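Local coordinates for protein polyprenyl synthetase (Zymomonas mobilis subsp. mobilis, PDB 4KKM) that probably condenses isoprenyl diphosphates into longer trans-prenyl chains such as farnesyl diphosphate, as a metal-dependent FPP/GGPP-type prenyltransferase, at residues R231-I245 with Q286-V300. Sequence-based numbering, arbitrary orientation.
Sequences RLKAYARDIGLAFQI and QAQALVDQAIAHLSV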
loop_
_atom_site.group_PDB
_atom_site.type_symbol
_atom_site.label_atom_id
_atom_site.label_comp_id
_atom_site.label_asym_id
_atom_site.label_seq_id
_atom_site.Cartn_x
_atom_site.Cartn_y
_atom_site.Cartn_z
ATOM N N ARG B 231 -21.649 -3.954 16.637
ATOM C CA ARG B 231 -22.876 -3.435 16.040
ATOM C C ARG B 231 -22.582 -2.642 14.765
ATOM O O ARG B 231 -23.263 -2.805 13.746
ATOM C CB ARG B 231 -23.624 -2.545 17.029
ATOM C CG ARG B 231 -24.354 -3.295 18.127
ATOM C CD ARG B 231 -25.032 -2.317 19.069
ATOM N NE ARG B 231 -25.916 -2.995 20.009
ATOM C CZ ARG B 231 -27.185 -3.301 19.756
ATOM N NH1 ARG B 231 -27.731 -2.988 18.589
ATOM N NH2 ARG B 231 -27.908 -3.917 20.678
ATOM N N LEU B 232 -21.573 -1.784 14.831
ATOM C CA LEU B 232 -21.182 -0.980 13.675
ATOM C C LEU B 232 -20.640 -1.846 12.535
ATOM O O LEU B 232 -20.983 -1.637 11.375
ATOM C CB LEU B 232 -20.166 0.094 14.083
ATOM C CG LEU B 232 -20.740 1.108 15.081
ATOM C CD1 LEU B 232 -19.705 2.148 15.490
ATOM C CD2 LEU B 232 -21.971 1.771 14.494
ATOM N N LYS B 233 -19.802 -2.825 12.855
ATOM C CA LYS B 233 -19.301 -3.714 11.805
ATOM C C LYS B 233 -20.429 -4.555 11.201
ATOM O O LYS B 233 -20.410 -4.876 10.011
ATOM C CB LYS B 233 -18.154 -4.593 12.315
ATOM C CG LYS B 233 -16.882 -3.807 12.632
ATOM C CD LYS B 233 -15.680 -4.720 12.833
ATOM C CE LYS B 233 -15.061 -5.126 11.496
ATOM N NZ LYS B 233 -13.807 -5.910 11.685
ATOM N N ALA B 234 -21.419 -4.893 12.019
ATOM C CA ALA B 234 -22.584 -5.630 11.539
ATOM C C ALA B 234 -23.412 -4.781 10.569
ATOM O O ALA B 234 -23.955 -5.292 9.589
ATOM C CB ALA B 234 -23.446 -6.095 12.720
ATOM N N TYR B 235 -23.522 -3.487 10.856
ATOM C CA TYR B 235 -24.192 -2.563 9.943
ATOM C C TYR B 235 -23.474 -2.554 8.599
ATOM O O TYR B 235 -24.113 -2.614 7.546
ATOM C CB TYR B 235 -24.234 -1.152 10.535
ATOM C CG TYR B 235 -24.573 -0.039 9.551
ATOM C CD1 TYR B 235 -23.591 0.516 8.730
ATOM C CD2 TYR B 235 -25.864 0.482 9.472
ATOM C CE1 TYR B 235 -23.884 1.538 7.841
ATOM C CE2 TYR B 235 -26.169 1.511 8.576
ATOM C CZ TYR B 235 -25.167 2.035 7.765
ATOM O OH TYR B 235 -25.439 3.057 6.876
ATOM N N ALA B 236 -22.148 -2.458 8.641
ATOM C CA ALA B 236 -21.351 -2.433 7.419
ATOM C C ALA B 236 -21.531 -3.715 6.633
ATOM O O ALA B 236 -21.611 -3.700 5.404
ATOM C CB ALA B 236 -19.876 -2.233 7.736
ATOM N N ARG B 237 -21.563 -4.828 7.352
ATOM C CA ARG B 237 -21.709 -6.131 6.720
ATOM C C ARG B 237 -23.032 -6.191 5.957
ATOM O O ARG B 237 -23.090 -6.635 4.801
ATOM C CB ARG B 237 -21.658 -7.224 7.788
ATOM C CG ARG B 237 -22.007 -8.618 7.281
ATOM C CD ARG B 237 -22.368 -9.538 8.447
ATOM N NE ARG B 237 -23.669 -9.185 9.013
ATOM C CZ ARG B 237 -24.035 -9.428 10.268
ATOM N NH1 ARG B 237 -23.194 -10.030 11.101
ATOM N NH2 ARG B 237 -25.243 -9.066 10.690
ATOM N N ASP B 238 -24.093 -5.721 6.604
ATOM C CA ASP B 238 -25.427 -5.781 6.011
ATOM C C ASP B 238 -25.608 -4.814 4.842
ATOM O O ASP B 238 -26.119 -5.211 3.803
ATOM C CB ASP B 238 -26.523 -5.585 7.072
ATOM C CG ASP B 238 -26.616 -6.756 8.035
ATOM O OD1 ASP B 238 -26.071 -7.835 7.715
ATOM O OD2 ASP B 238 -27.225 -6.597 9.114
ATOM N N ILE B 239 -25.184 -3.557 4.987
ATOM C CA ILE B 239 -25.282 -2.631 3.853
ATOM C C ILE B 239 -24.362 -3.023 2.695
ATOM O O ILE B 239 -24.684 -2.779 1.535
ATOM C CB ILE B 239 -25.028 -1.142 4.222
ATOM C CG1 ILE B 239 -23.608 -0.938 4.758
ATOM C CG2 ILE B 239 -26.064 -0.645 5.204
ATOM C CD1 ILE B 239 -23.065 0.470 4.538
ATOM N N GLY B 240 -23.222 -3.629 3.006
ATOM C CA GLY B 240 -22.314 -4.080 1.962
ATOM C C GLY B 240 -22.929 -5.175 1.106
ATOM O O GLY B 240 -22.812 -5.167 -0.119
ATOM N N LEU B 241 -23.590 -6.131 1.746
ATOM C CA LEU B 241 -24.256 -7.187 0.990
ATOM C C LEU B 241 -25.427 -6.603 0.200
ATOM O O LEU B 241 -25.617 -6.926 -0.972
ATOM C CB LEU B 241 -24.714 -8.324 1.908
ATOM C CG LEU B 241 -25.492 -9.462 1.237
ATOM C CD1 LEU B 241 -24.740 -9.960 0.014
ATOM C CD2 LEU B 241 -25.734 -10.606 2.214
ATOM N N ALA B 242 -26.204 -5.732 0.839
ATOM C CA ALA B 242 -27.337 -5.097 0.169
ATOM C C ALA B 242 -26.884 -4.288 -1.045
ATOM O O ALA B 242 -27.531 -4.313 -2.090
ATOM C CB ALA B 242 -28.102 -4.211 1.134
ATOM N N PHE B 243 -25.776 -3.569 -0.883
ATOM C CA PHE B 243 -25.179 -2.762 -1.951
ATOM C C PHE B 243 -24.809 -3.633 -3.158
ATOM O O PHE B 243 -25.060 -3.264 -4.306
ATOM C CB PHE B 243 -23.948 -2.024 -1.388
ATOM C CG PHE B 243 -23.309 -1.036 -2.338
ATOM C CD1 PHE B 243 -23.897 0.193 -2.594
ATOM C CD2 PHE B 243 -22.092 -1.321 -2.940
ATOM C CE1 PHE B 243 -23.296 1.109 -3.457
ATOM C CE2 PHE B 243 -21.482 -0.414 -3.808
ATOM C CZ PHE B 243 -22.085 0.803 -4.065
ATOM N N GLN B 244 -24.224 -4.800 -2.906
ATOM C CA GLN B 244 -23.848 -5.690 -4.004
ATOM C C GLN B 244 -25.069 -6.301 -4.689
ATOM O O GLN B 244 -25.112 -6.419 -5.916
ATOM C CB GLN B 244 -22.916 -6.803 -3.534
ATOM C CG GLN B 244 -22.396 -7.657 -4.689
ATOM C CD GLN B 244 -21.683 -6.820 -5.741
ATOM O OE1 GLN B 244 -20.819 -6.004 -5.416
ATOM N NE2 GLN B 244 -22.053 -7.006 -7.005
ATOM N N ILE B 245 -26.057 -6.697 -3.892
ATOM C CA ILE B 245 -27.290 -7.239 -4.449
ATOM C C ILE B 245 -27.973 -6.194 -5.328
ATOM O O ILE B 245 -28.364 -6.489 -6.458
ATOM C CB ILE B 245 -28.254 -7.736 -3.352
ATOM C CG1 ILE B 245 -27.621 -8.905 -2.597
ATOM C CG2 ILE B 245 -29.571 -8.168 -3.974
ATOM C CD1 ILE B 245 -28.483 -9.488 -1.501
ATOM N N GLN B 286 -34.332 -9.796 -0.222
ATOM C CA GLN B 286 -33.186 -9.905 0.674
ATOM C C GLN B 286 -32.444 -8.578 0.803
ATOM O O GLN B 286 -32.009 -8.218 1.896
ATOM C CB GLN B 286 -32.233 -11.025 0.255
ATOM C CG GLN B 286 -31.617 -11.730 1.458
ATOM C CD GLN B 286 -30.581 -12.770 1.083
ATOM O OE1 GLN B 286 -30.859 -13.704 0.327
ATOM N NE2 GLN B 286 -29.372 -12.614 1.617
ATOM N N ALA B 287 -32.304 -7.857 -0.308
ATOM C CA ALA B 287 -31.717 -6.517 -0.278
ATOM C C ALA B 287 -32.494 -5.635 0.694
ATOM O O ALA B 287 -31.912 -4.912 1.503
ATOM C CB ALA B 287 -31.715 -5.895 -1.671
ATOM N N GLN B 288 -33.815 -5.714 0.620
ATOM C CA GLN B 288 -34.675 -4.926 1.490
ATOM C C GLN B 288 -34.530 -5.333 2.954
ATOM O O GLN B 288 -34.408 -4.475 3.836
ATOM C CB GLN B 288 -36.131 -5.066 1.056
ATOM C CG GLN B 288 -37.030 -3.988 1.612
ATOM C CD GLN B 288 -36.510 -2.597 1.309
ATOM O OE1 GLN B 288 -36.283 -2.241 0.148
ATOM N NE2 GLN B 288 -36.306 -1.802 2.356
ATOM N N ALA B 289 -34.548 -6.642 3.203
ATOM C CA ALA B 289 -34.406 -7.168 4.560
ATOM C C ALA B 289 -33.068 -6.761 5.168
ATOM O O ALA B 289 -32.985 -6.443 6.354
ATOM C CB ALA B 289 -34.554 -8.683 4.568
ATOM N N LEU B 290 -32.026 -6.760 4.341
ATOM C CA LEU B 290 -30.682 -6.400 4.784
ATOM C C LEU B 290 -30.591 -4.946 5.228
ATOM O O LEU B 290 -29.852 -4.612 6.161
ATOM C CB LEU B 290 -29.672 -6.683 3.673
ATOM C CG LEU B 290 -29.320 -8.161 3.521
ATOM C CD1 LEU B 290 -28.750 -8.428 2.146
ATOM C CD2 LEU B 290 -28.340 -8.573 4.611
ATOM N N VAL B 291 -31.349 -4.081 4.564
ATOM C CA VAL B 291 -31.408 -2.679 4.952
ATOM C C VAL B 291 -32.045 -2.547 6.332
ATOM O O VAL B 291 -31.526 -1.847 7.202
ATOM C CB VAL B 291 -32.195 -1.836 3.922
ATOM C CG1 VAL B 291 -32.521 -0.465 4.495
ATOM C CG2 VAL B 291 -31.406 -1.714 2.619
ATOM N N ASP B 292 -33.168 -3.232 6.531
ATOM C CA ASP B 292 -33.816 -3.254 7.839
ATOM C C ASP B 292 -32.873 -3.805 8.908
ATOM O O ASP B 292 -32.767 -3.251 10.001
ATOM C CB ASP B 292 -35.101 -4.088 7.789
ATOM C CG ASP B 292 -36.189 -3.435 6.957
ATOM O OD1 ASP B 292 -36.162 -2.194 6.810
ATOM O OD2 ASP B 292 -37.072 -4.160 6.456
ATOM N N GLN B 293 -32.193 -4.899 8.581
ATOM C CA GLN B 293 -31.236 -5.511 9.494
ATOM C C GLN B 293 -30.089 -4.562 9.838
ATOM O O GLN B 293 -29.689 -4.460 10.997
ATOM C CB GLN B 293 -30.700 -6.823 8.912
ATOM C CG GLN B 293 -31.726 -7.951 8.930
ATOM C CD GLN B 293 -31.339 -9.114 8.040
ATOM O OE1 GLN B 293 -30.161 -9.355 7.792
ATOM N NE2 GLN B 293 -32.337 -9.837 7.548
ATOM N N ALA B 294 -29.566 -3.869 8.829
ATOM C CA ALA B 294 -28.489 -2.906 9.040
ATOM C C ALA B 294 -28.923 -1.840 10.038
ATOM O O ALA B 294 -28.196 -1.508 10.982
ATOM C CB ALA B 294 -28.067 -2.264 7.705
ATOM N N ILE B 295 -30.125 -1.320 9.842
ATOM C CA ILE B 295 -30.623 -0.241 10.681
ATOM C C ILE B 295 -30.862 -0.715 12.118
ATOM O O ILE B 295 -30.571 0.011 13.071
ATOM C CB ILE B 295 -31.883 0.404 10.060
ATOM C CG1 ILE B 295 -31.480 1.248 8.847
ATOM C CG2 ILE B 295 -32.635 1.250 11.087
ATOM C CD1 ILE B 295 -32.649 1.720 8.006
ATOM N N ALA B 296 -31.351 -1.945 12.266
ATOM C CA ALA B 296 -31.625 -2.506 13.589
ATOM C C ALA B 296 -30.381 -2.564 14.482
ATOM O O ALA B 296 -30.490 -2.461 15.703
ATOM C CB ALA B 296 -32.284 -3.888 13.475
ATOM N N HIS B 297 -29.203 -2.710 13.873
ATOM C CA HIS B 297 -27.952 -2.706 14.634
ATOM C C HIS B 297 -27.748 -1.370 15.349
ATOM O O HIS B 297 -27.040 -1.298 16.352
ATOM C CB HIS B 297 -26.741 -3.021 13.739
ATOM C CG HIS B 297 -26.788 -4.377 13.104
ATOM N ND1 HIS B 297 -26.947 -5.537 13.829
ATOM C CD2 HIS B 297 -26.691 -4.758 11.806
ATOM C CE1 HIS B 297 -26.957 -6.573 13.008
ATOM N NE2 HIS B 297 -26.801 -6.126 11.774
ATOM N N LEU B 298 -28.392 -0.323 14.836
ATOM C CA LEU B 298 -28.210 1.036 15.340
ATOM C C LEU B 298 -29.287 1.427 16.348
ATOM O O LEU B 298 -29.372 2.585 16.749
ATOM C CB LEU B 298 -28.227 2.037 14.182
ATOM C CG LEU B 298 -27.250 1.785 13.031
ATOM C CD1 LEU B 298 -27.469 2.806 11.926
ATOM C CD2 LEU B 298 -25.815 1.832 13.528
ATOM N N SER B 299 -30.113 0.466 16.747
ATOM C CA SER B 299 -31.240 0.753 17.638
ATOM C C SER B 299 -30.819 1.352 18.983
ATOM O O SER B 299 -31.622 1.997 19.658
ATOM C CB SER B 299 -32.085 -0.500 17.864
ATOM O OG SER B 299 -31.304 -1.531 18.437
ATOM N N VAL B 300 -29.563 1.150 19.366
ATOM C CA VAL B 300 -29.073 1.668 20.639
ATOM C C VAL B 300 -28.643 3.132 20.563
ATOM O O VAL B 300 -28.333 3.740 21.583
ATOM C CB VAL B 300 -27.915 0.817 21.205
ATOM C CG1 VAL B 300 -28.396 -0.606 21.504
ATOM C CG2 VAL B 300 -26.726 0.820 20.246
HETATM O O HOH W 1 -30.455 -3.934 18.058
#
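With CG anti to the carbonyl carbon in both residues (chi1 -62° in H297, -69° in D238), the imidazole, near the C-terminal end of helix 280-296, meets the carboxylate on helix 226-253. H297 NE2 donates to D238 OD2 at 2.7 Å; OD2 lies near the ring plane, but the N-H meets it from above the carboxylate plane. The methyl of A234 sits squarely over one face of the imidazole, a CH-pi contact with CB 3.5 Å from the ring centroid. The other carboxylate oxygen, D238 OD1, takes the salt bridge from R237 NE (3.0 Å), so histidine and arginine share one acid and probably stabilise its charge. R231, extended from CG to NE, reaches across to the turn A296-S299, where its NH1 bonds H297 O at 2.9 Å and a water that donates to A296 O and also bonds S299 OG. V300 CG1 covers one guanidinium face, 3.4 Å from R231 CZ. With an alanine in place of R231, H297 O and the water would probably lose this donor, and V300 CG1 its flat partner. Further along, L290 fits as a knob among D238, L241, A242 and I245, its CD1 3.5 Å from L241 CG. Y235 CD2 meets L298 CD1 at 3.7 Å, and its hydroxyl bonds L308 O. This is antiparallel helix packing, segment axes 8.1 Å apart at 166°, on the outer side of the mostly helical isoprenoid synthase fold, away from the calcium site.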